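Local coordinates for acyl-coenzyme A oxidase (Caenorhabditis elegans, PDB 5K3H), which catalyses the FAD-dependent desaturation of acyl-CoA substrates to 2-enoyl-CoA, reducing oxygen to hydrogen peroxide, in the first step of peroxisomal beta-oxidation, at residues B[382-386]-B[443-447]; B[465-469]-B[538-542]. One frame throughout, in Å; residues are numbered along the deposited sequence.

Contact 1: B[382-386]-B[443-447]; sequences DLHAL and QLARY
Ala-385 sets its methyl group against the Tyr-447 side chain, with CB 3.5 Å from CD2 of the ring. The pair joins helices 382-408 and 437-456, and both contact segments lie in the helical C-alpha1 part of the acyl-CoA oxidase fold. The short segments run roughly antiparallel, at 139°, and their axes come within 8.9 Å. The small Ala-385 side chain is consistent with this close approach: the CA atoms of Ala-385 and Leu-444 are 4.7 Å apart. Leu-444 packs beside the tyrosine against the same methyl group. Its CD1 is 4.0 Å from Ala-385 CB, and its CB and CD1 also pack on the Ala-385 carbonyl oxygen. The same leucine reaches helix 520-553, where it touches Ser-535, an ATP-binding residue.

Polar groups lie towards both ends of the contact. At the start of helix 382-408, the Asp-382 carboxylate meets the hydroxyl edge of Tyr-447. Tyr-447 OH and Asp-382 OD2 are modelled as a hydrogen bond, but too short to be relied on. Gln-443 starts with CG anti to its backbone N (chi1 174°) and stays extended, which carries its amide to the His-384 ring. The ring and amide planes are 33° apart. OE1 comes close to His-384 NE2, but the angle is poor for a hydrogen bond; this oxygen is hydrogen-bonded to Ser-388 OG.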
ATOM      1  N   ASP B 382      29.436  -7.379 -12.272  1.00 39.99           N
ATOM      2  CA  ASP B 382      28.663  -6.402 -13.041  1.00 41.60           C
ATOM      3  C   ASP B 382      27.168  -6.710 -12.992  1.00 41.37           C
ATOM      4  O   ASP B 382      26.339  -5.797 -12.905  1.00 34.68           O
ATOM      5  CB  ASP B 382      29.130  -6.387 -14.508  1.00 46.02           C
ATOM      6  CG  ASP B 382      29.807  -5.070 -14.918  1.00 54.15           C
ATOM      7  OD1 ASP B 382      29.212  -4.270 -15.689  1.00 54.79           O
ATOM      8  OD2 ASP B 382      30.957  -4.838 -14.473  1.00 61.35           O
ATOM      9  N   LEU B 383      26.814  -7.994 -13.036  1.00 43.66           N
ATOM     10  CA  LEU B 383      25.423  -8.400 -13.127  1.00 42.50           C
ATOM     11  C   LEU B 383      24.803  -8.728 -11.779  1.00 40.06           C
ATOM     12  O   LEU B 383      23.607  -8.474 -11.584  1.00 34.79           O
ATOM     13  CB  LEU B 383      25.291  -9.607 -14.058  1.00 45.01           C
ATOM     14  CG  LEU B 383      23.880  -9.939 -14.558  1.00 50.64           C
ATOM     15  CD1 LEU B 383      23.318  -8.814 -15.419  1.00 50.22           C
ATOM     16  CD2 LEU B 383      23.882 -11.258 -15.319  1.00 54.86           C
ATOM     17  N   HIS B 384      25.569  -9.282 -10.838  1.00 40.87           N
ATOM     18  CA  HIS B 384      24.997  -9.540  -9.526  1.00 43.07           C
ATOM     19  C   HIS B 384      24.680  -8.236  -8.816  1.00 39.21           C
ATOM     20  O   HIS B 384      23.743  -8.183  -8.007  1.00 38.50           O
ATOM     21  CB  HIS B 384      25.946 -10.391  -8.678  1.00 50.60           C
ATOM     22  CG  HIS B 384      25.410 -10.723  -7.312  1.00 60.22           C
ATOM     23  ND1 HIS B 384      24.296 -11.515  -7.116  1.00 62.98           N
ATOM     24  CD2 HIS B 384      25.830 -10.353  -6.076  1.00 64.83           C
ATOM     25  CE1 HIS B 384      24.058 -11.627  -5.820  1.00 64.68           C
ATOM     26  NE2 HIS B 384      24.973 -10.929  -5.166  1.00 68.72           N
ATOM     27  N   ALA B 385      25.461  -7.186  -9.099  1.00 41.83           N
ATOM     28  CA  ALA B 385      25.214  -5.867  -8.520  1.00 36.60           C
ATOM     29  C   ALA B 385      23.948  -5.234  -9.088  1.00 33.79           C
ATOM     30  O   ALA B 385      23.095  -4.735  -8.338  1.00 30.27           O
ATOM     31  CB  ALA B 385      26.416  -4.967  -8.778  1.00 35.05           C
ATOM     32  N   LEU B 386      23.806  -5.262 -10.414  1.00 30.30           N
ATOM     33  CA  LEU B 386      22.647  -4.668 -11.070  1.00 31.36           C
ATOM     34  C   LEU B 386      21.362  -5.375 -10.668  1.00 30.11           C
ATOM     35  O   LEU B 386      20.348  -4.730 -10.373  1.00 31.45           O
ATOM     36  CB  LEU B 386      22.845  -4.721 -12.584  1.00 33.98           C
ATOM     37  CG  LEU B 386      21.623  -4.396 -13.449  1.00 34.37           C
ATOM     38  CD1 LEU B 386      21.357  -2.896 -13.525  1.00 33.38           C
ATOM     39  CD2 LEU B 386      21.803  -5.016 -14.844  1.00 35.29           C
ATOM     40  N   GLN B 443      24.289  -3.182  -1.494  1.00 33.69           N
ATOM     41  CA  GLN B 443      25.191  -4.072  -2.215  1.00 32.78           C
ATOM     42  C   GLN B 443      25.566  -3.510  -3.593  1.00 29.16           C
ATOM     43  O   GLN B 443      26.728  -3.592  -4.011  1.00 31.83           O
ATOM     44  CB  GLN B 443      24.537  -5.434  -2.359  1.00 38.49           C
ATOM     45  CG  GLN B 443      25.304  -6.418  -3.201  1.00 47.26           C
ATOM     46  CD  GLN B 443      24.724  -7.792  -3.046  1.00 57.46           C
ATOM     47  OE1 GLN B 443      24.594  -8.547  -4.018  1.00 65.22           O
ATOM     48  NE2 GLN B 443      24.332  -8.123  -1.814  1.00 59.27           N
ATOM     49  N   LEU B 444      24.595  -2.956  -4.330  1.00 30.67           N
ATOM     50  CA  LEU B 444      24.929  -2.227  -5.552  1.00 27.85           C
ATOM     51  C   LEU B 444      25.774  -0.996  -5.241  1.00 26.99           C
ATOM     52  O   LEU B 444      26.685  -0.646  -6.002  1.00 23.57           O
ATOM     53  CB  LEU B 444      23.646  -1.842  -6.304  1.00 27.08           C
ATOM     54  CG  LEU B 444      23.704  -0.914  -7.532  1.00 27.71           C
ATOM     55  CD1 LEU B 444      24.685  -1.403  -8.586  1.00 25.51           C
ATOM     56  CD2 LEU B 444      22.308  -0.784  -8.135  1.00 27.62           C
ATOM     57  N   ALA B 445      25.488  -0.327  -4.127  1.00 26.91           N
ATOM     58  CA  ALA B 445      26.257   0.859  -3.757  1.00 27.25           C
ATOM     59  C   ALA B 445      27.742   0.554  -3.620  1.00 27.72           C
ATOM     60  O   ALA B 445      28.580   1.355  -4.042  1.00 24.34           O
ATOM     61  CB  ALA B 445      25.728   1.449  -2.452  1.00 28.01           C
ATOM     62  N   ARG B 446      28.090  -0.585  -3.003  1.00 25.78           N
ATOM     63  CA  ARG B 446      29.497  -0.966  -2.861  1.00 28.36           C
ATOM     64  C   ARG B 446      30.173  -1.080  -4.220  1.00 26.41           C
ATOM     65  O   ARG B 446      31.303  -0.605  -4.406  1.00 24.73           O
ATOM     66  CB  ARG B 446      29.625  -2.275  -2.069  1.00 34.04           C
ATOM     67  CG  ARG B 446      29.213  -2.158  -0.594  1.00 38.32           C
ATOM     68  CD  ARG B 446      29.917  -3.181   0.301  1.00 45.02           C
ATOM     69  NE  ARG B 446      29.747  -2.856   1.726  1.00 53.36           N
ATOM     70  CZ  ARG B 446      30.518  -2.003   2.419  1.00 58.56           C
ATOM     71  NH1 ARG B 446      31.538  -1.379   1.837  1.00 64.48           N
ATOM     72  NH2 ARG B 446      30.274  -1.766   3.703  1.00 54.11           N
ATOM     73  N   TYR B 447      29.475  -1.685  -5.185  1.00 28.59           N
ATOM     74  CA  TYR B 447      30.000  -1.835  -6.533  1.00 26.83           C
ATOM     75  C   TYR B 447      30.120  -0.495  -7.257  1.00 25.11           C
ATOM     76  O   TYR B 447      31.058  -0.292  -8.032  1.00 24.55           O
ATOM     77  CB  TYR B 447      29.115  -2.804  -7.304  1.00 28.88           C
ATOM     78  CG  TYR B 447      29.468  -2.935  -8.757  1.00 31.52           C
ATOM     79  CD1 TYR B 447      30.615  -3.593  -9.143  1.00 34.84           C
ATOM     80  CD2 TYR B 447      28.620  -2.436  -9.745  1.00 34.31           C
ATOM     81  CE1 TYR B 447      30.942  -3.724 -10.477  1.00 38.32           C
ATOM     82  CE2 TYR B 447      28.924  -2.566 -11.074  1.00 37.26           C
ATOM     83  CZ  TYR B 447      30.093  -3.215 -11.429  1.00 40.56           C
ATOM     84  OH  TYR B 447      30.430  -3.356 -12.750  1.00 51.58           O
TER

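Contact 2: B[465-469]-B[538-542]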
ATOM      1  N   PRO B 465      31.052  -2.931 -18.811  1.00 36.33           N
ATOM      2  CA  PRO B 465      30.183  -2.227 -19.776  1.00 35.38           C
ATOM      3  C   PRO B 465      28.964  -1.558 -19.157  1.00 32.32           C
ATOM      4  O   PRO B 465      28.572  -0.475 -19.605  1.00 33.43           O
ATOM      5  CB  PRO B 465      29.786  -3.338 -20.761  1.00 36.98           C
ATOM      6  CG  PRO B 465      30.021  -4.618 -20.041  1.00 37.35           C
ATOM      7  CD  PRO B 465      31.180  -4.365 -19.119  1.00 37.39           C
ATOM      8  N   LEU B 466      28.349  -2.163 -18.144  1.00 32.86           N
ATOM      9  CA  LEU B 466      27.167  -1.579 -17.520  1.00 31.95           C
ATOM     10  C   LEU B 466      27.508  -0.361 -16.663  1.00 29.52           C
ATOM     11  O   LEU B 466      26.609   0.357 -16.208  1.00 29.72           O
ATOM     12  CB  LEU B 466      26.460  -2.649 -16.699  1.00 32.76           C
ATOM     13  CG  LEU B 466      26.000  -3.860 -17.518  1.00 33.25           C
ATOM     14  CD1 LEU B 466      25.325  -4.913 -16.649  1.00 34.62           C
ATOM     15  CD2 LEU B 466      25.079  -3.397 -18.633  1.00 34.35           C
ATOM     16  N   VAL B 467      28.794  -0.090 -16.451  1.00 30.06           N
ATOM     17  CA  VAL B 467      29.218   0.971 -15.550  1.00 28.66           C
ATOM     18  C   VAL B 467      30.201   1.927 -16.216  1.00 27.54           C
ATOM     19  O   VAL B 467      30.644   2.897 -15.587  1.00 27.69           O
ATOM     20  CB  VAL B 467      29.797   0.352 -14.249  1.00 27.81           C
ATOM     21  CG1 VAL B 467      31.265   0.096 -14.277  1.00 26.35           C
ATOM     22  CG2 VAL B 467      29.335   1.090 -13.042  1.00 28.65           C
ATOM     23  N   ALA B 468      30.466   1.730 -17.517  1.00 26.37           N
ATOM     24  CA  ALA B 468      31.405   2.556 -18.276  1.00 26.89           C
ATOM     25  C   ALA B 468      30.972   4.001 -18.340  1.00 26.31           C
ATOM     26  O   ALA B 468      31.819   4.891 -18.423  1.00 28.00           O
ATOM     27  CB  ALA B 468      31.536   2.033 -19.700  1.00 26.08           C
ATOM     28  N   TYR B 469      29.662   4.250 -18.368  1.00 24.36           N
ATOM     29  CA  TYR B 469      29.161   5.616 -18.398  1.00 23.33           C
ATOM     30  C   TYR B 469      29.705   6.427 -17.229  1.00 23.97           C
ATOM     31  O   TYR B 469      29.640   7.663 -17.262  1.00 23.87           O
ATOM     32  CB  TYR B 469      27.628   5.610 -18.397  1.00 22.51           C
ATOM     33  CG  TYR B 469      26.987   5.345 -17.051  1.00 21.60           C
ATOM     34  CD1 TYR B 469      26.847   4.058 -16.569  1.00 21.48           C
ATOM     35  CD2 TYR B 469      26.493   6.398 -16.276  1.00 20.91           C
ATOM     36  CE1 TYR B 469      26.261   3.821 -15.333  1.00 21.46           C
ATOM     37  CE2 TYR B 469      25.904   6.173 -15.047  1.00 21.17           C
ATOM     38  CZ  TYR B 469      25.792   4.886 -14.579  1.00 21.10           C
ATOM     39  OH  TYR B 469      25.198   4.638 -13.362  1.00 20.85           O
ATOM     40  N   HIS B 538      21.072   4.505 -11.092  1.00 20.54           N
ATOM     41  CA  HIS B 538      21.768   3.591 -11.985  1.00 19.83           C
ATOM     42  C   HIS B 538      20.829   2.493 -12.473  1.00 19.88           C
ATOM     43  O   HIS B 538      20.791   2.174 -13.674  1.00 19.06           O
ATOM     44  CB  HIS B 538      22.973   3.025 -11.237  1.00 19.67           C
ATOM     45  CG  HIS B 538      23.657   1.904 -11.943  1.00 19.64           C
ATOM     46  ND1 HIS B 538      24.617   2.116 -12.913  1.00 19.54           N
ATOM     47  CD2 HIS B 538      23.562   0.560 -11.783  1.00 19.28           C
ATOM     48  CE1 HIS B 538      25.064   0.947 -13.337  1.00 19.58           C
ATOM     49  NE2 HIS B 538      24.446  -0.011 -12.664  1.00 19.57           N
ATOM     50  N   THR B 539      20.022   1.942 -11.555  1.00 20.34           N
ATOM     51  CA  THR B 539      19.097   0.874 -11.905  1.00 20.48           C
ATOM     52  C   THR B 539      18.013   1.383 -12.853  1.00 20.12           C
ATOM     53  O   THR B 539      17.712   0.731 -13.858  1.00 19.60           O
ATOM     54  CB  THR B 539      18.484   0.290 -10.624  1.00 20.91           C
ATOM     55  OG1 THR B 539      19.536  -0.181  -9.766  1.00 20.95           O
ATOM     56  CG2 THR B 539      17.548  -0.862 -10.952  1.00 20.72           C
ATOM     57  N   ARG B 540      17.455   2.568 -12.569  1.00 19.98           N
ATOM     58  CA  ARG B 540      16.472   3.174 -13.464  1.00 19.73           C
ATOM     59  C   ARG B 540      17.079   3.487 -14.832  1.00 19.93           C
ATOM     60  O   ARG B 540      16.400   3.362 -15.861  1.00 19.50           O
ATOM     61  CB  ARG B 540      15.865   4.426 -12.820  1.00 19.55           C
ATOM     62  CG  ARG B 540      15.084   4.094 -11.544  1.00 20.26           C
ATOM     63  CD  ARG B 540      14.628   5.305 -10.752  1.00 20.55           C
ATOM     64  NE  ARG B 540      13.493   5.984 -11.364  1.00 20.80           N
ATOM     65  CZ  ARG B 540      12.805   6.959 -10.778  1.00 21.55           C
ATOM     66  NH1 ARG B 540      13.131   7.368  -9.568  1.00 21.57           N
ATOM     67  NH2 ARG B 540      11.786   7.526 -11.391  1.00 22.80           N
ATOM     68  N   LEU B 541      18.340   3.921 -14.868  1.00 19.26           N
ATOM     69  CA  LEU B 541      18.986   4.156 -16.158  1.00 19.69           C
ATOM     70  C   LEU B 541      19.053   2.877 -16.991  1.00 20.08           C
ATOM     71  O   LEU B 541      18.783   2.898 -18.199  1.00 19.66           O
ATOM     72  CB  LEU B 541      20.382   4.741 -15.947  1.00 19.99           C
ATOM     73  CG  LEU B 541      21.361   4.605 -17.117  1.00 20.06           C
ATOM     74  CD1 LEU B 541      20.905   5.454 -18.316  1.00 20.19           C
ATOM     75  CD2 LEU B 541      22.758   4.997 -16.652  1.00 20.35           C
ATOM     76  N   PHE B 542      19.413   1.749 -16.358  1.00 20.62           N
ATOM     77  CA  PHE B 542      19.439   0.465 -17.059  1.00 22.25           C
ATOM     78  C   PHE B 542      18.080   0.124 -17.648  1.00 22.08           C
ATOM     79  O   PHE B 542      17.985  -0.338 -18.786  1.00 23.37           O
ATOM     80  CB  PHE B 542      19.867  -0.668 -16.132  1.00 23.82           C
ATOM     81  CG  PHE B 542      19.845  -2.013 -16.812  1.00 25.74           C
ATOM     82  CD1 PHE B 542      20.902  -2.413 -17.617  1.00 26.76           C
ATOM     83  CD2 PHE B 542      18.742  -2.852 -16.698  1.00 27.11           C
ATOM     84  CE1 PHE B 542      20.879  -3.635 -18.251  1.00 26.87           C
ATOM     85  CE2 PHE B 542      18.711  -4.084 -17.340  1.00 26.94           C
ATOM     86  CZ  PHE B 542      19.779  -4.479 -18.113  1.00 27.23           C
TER
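Tyr-469 and His-538 make the polar link between the 465-469 loop segment and helix 520-553. Tyr-469 OH and His-538 ND1 are hydrogen-bonded at 2.6 Å, and either could be the donor. The hydroxyl arrives at the edge of the imidazole, close to its plane. The two rings are nearly coplanar, with planes 18° apart, and meet rim to rim without stacking. CG of His-538 is anti to the backbone N (chi1 170°), which swings the imidazole off the helix to the loop. A second oxygen lies at the imidazole edge: the backbone O of Leu-466 is 3.3 Å from His-538 CE1. The imidazole thus has oxygen neighbours at two adjacent edge atoms.

The aromatic contact is a CH-pi interaction. Leu-541 CD2 sits over the centre of one Tyr-469 face, 3.7 Å from the centroid and 14° off the ring normal. The tyrosine is therefore held at its hydroxyl by His-538 and over one face by Leu-541, about one helical turn further on.

Apolar packing completes the contact. Leu-466 points CD2 at the edge of the Phe-542 ring, 4.2 Å from CE1. Val-467 CG2 makes a looser approach to His-538 CE1, and its side chain also touches Tyr-447 and Ser-451 on helix 437-456.

Here a connecting loop packs over a long helix of the C-terminal alpha-helical part of the acyl-CoA oxidase fold, on the helix that carries ATP-binding Ser-535 three residues before His-538.

How the contacts relate
Following the chain from the N terminus, past the earlier helices and sheets, helix 382-408 carries the first segment of contact 1. Helix 437-456 brings the second, closing a mostly helical excursion of 56 residues. The chain then passes into the loop holding 465-469, runs through helix 489-515 and returns on helix 520-553, where contact 2 closes. The two closures follow in series, neither nested nor crossed. The centres of contact 1 and contact 2 are about 11 Å apart, and the contacts touch. Leu-386 packs on Phe-542, Leu-444 meets Thr-539, and Asp-382 OD1 takes a weak hydrogen bond from Leu-466 N. Helices 382-408, 437-456 and 520-553 are thereby joined with the loop.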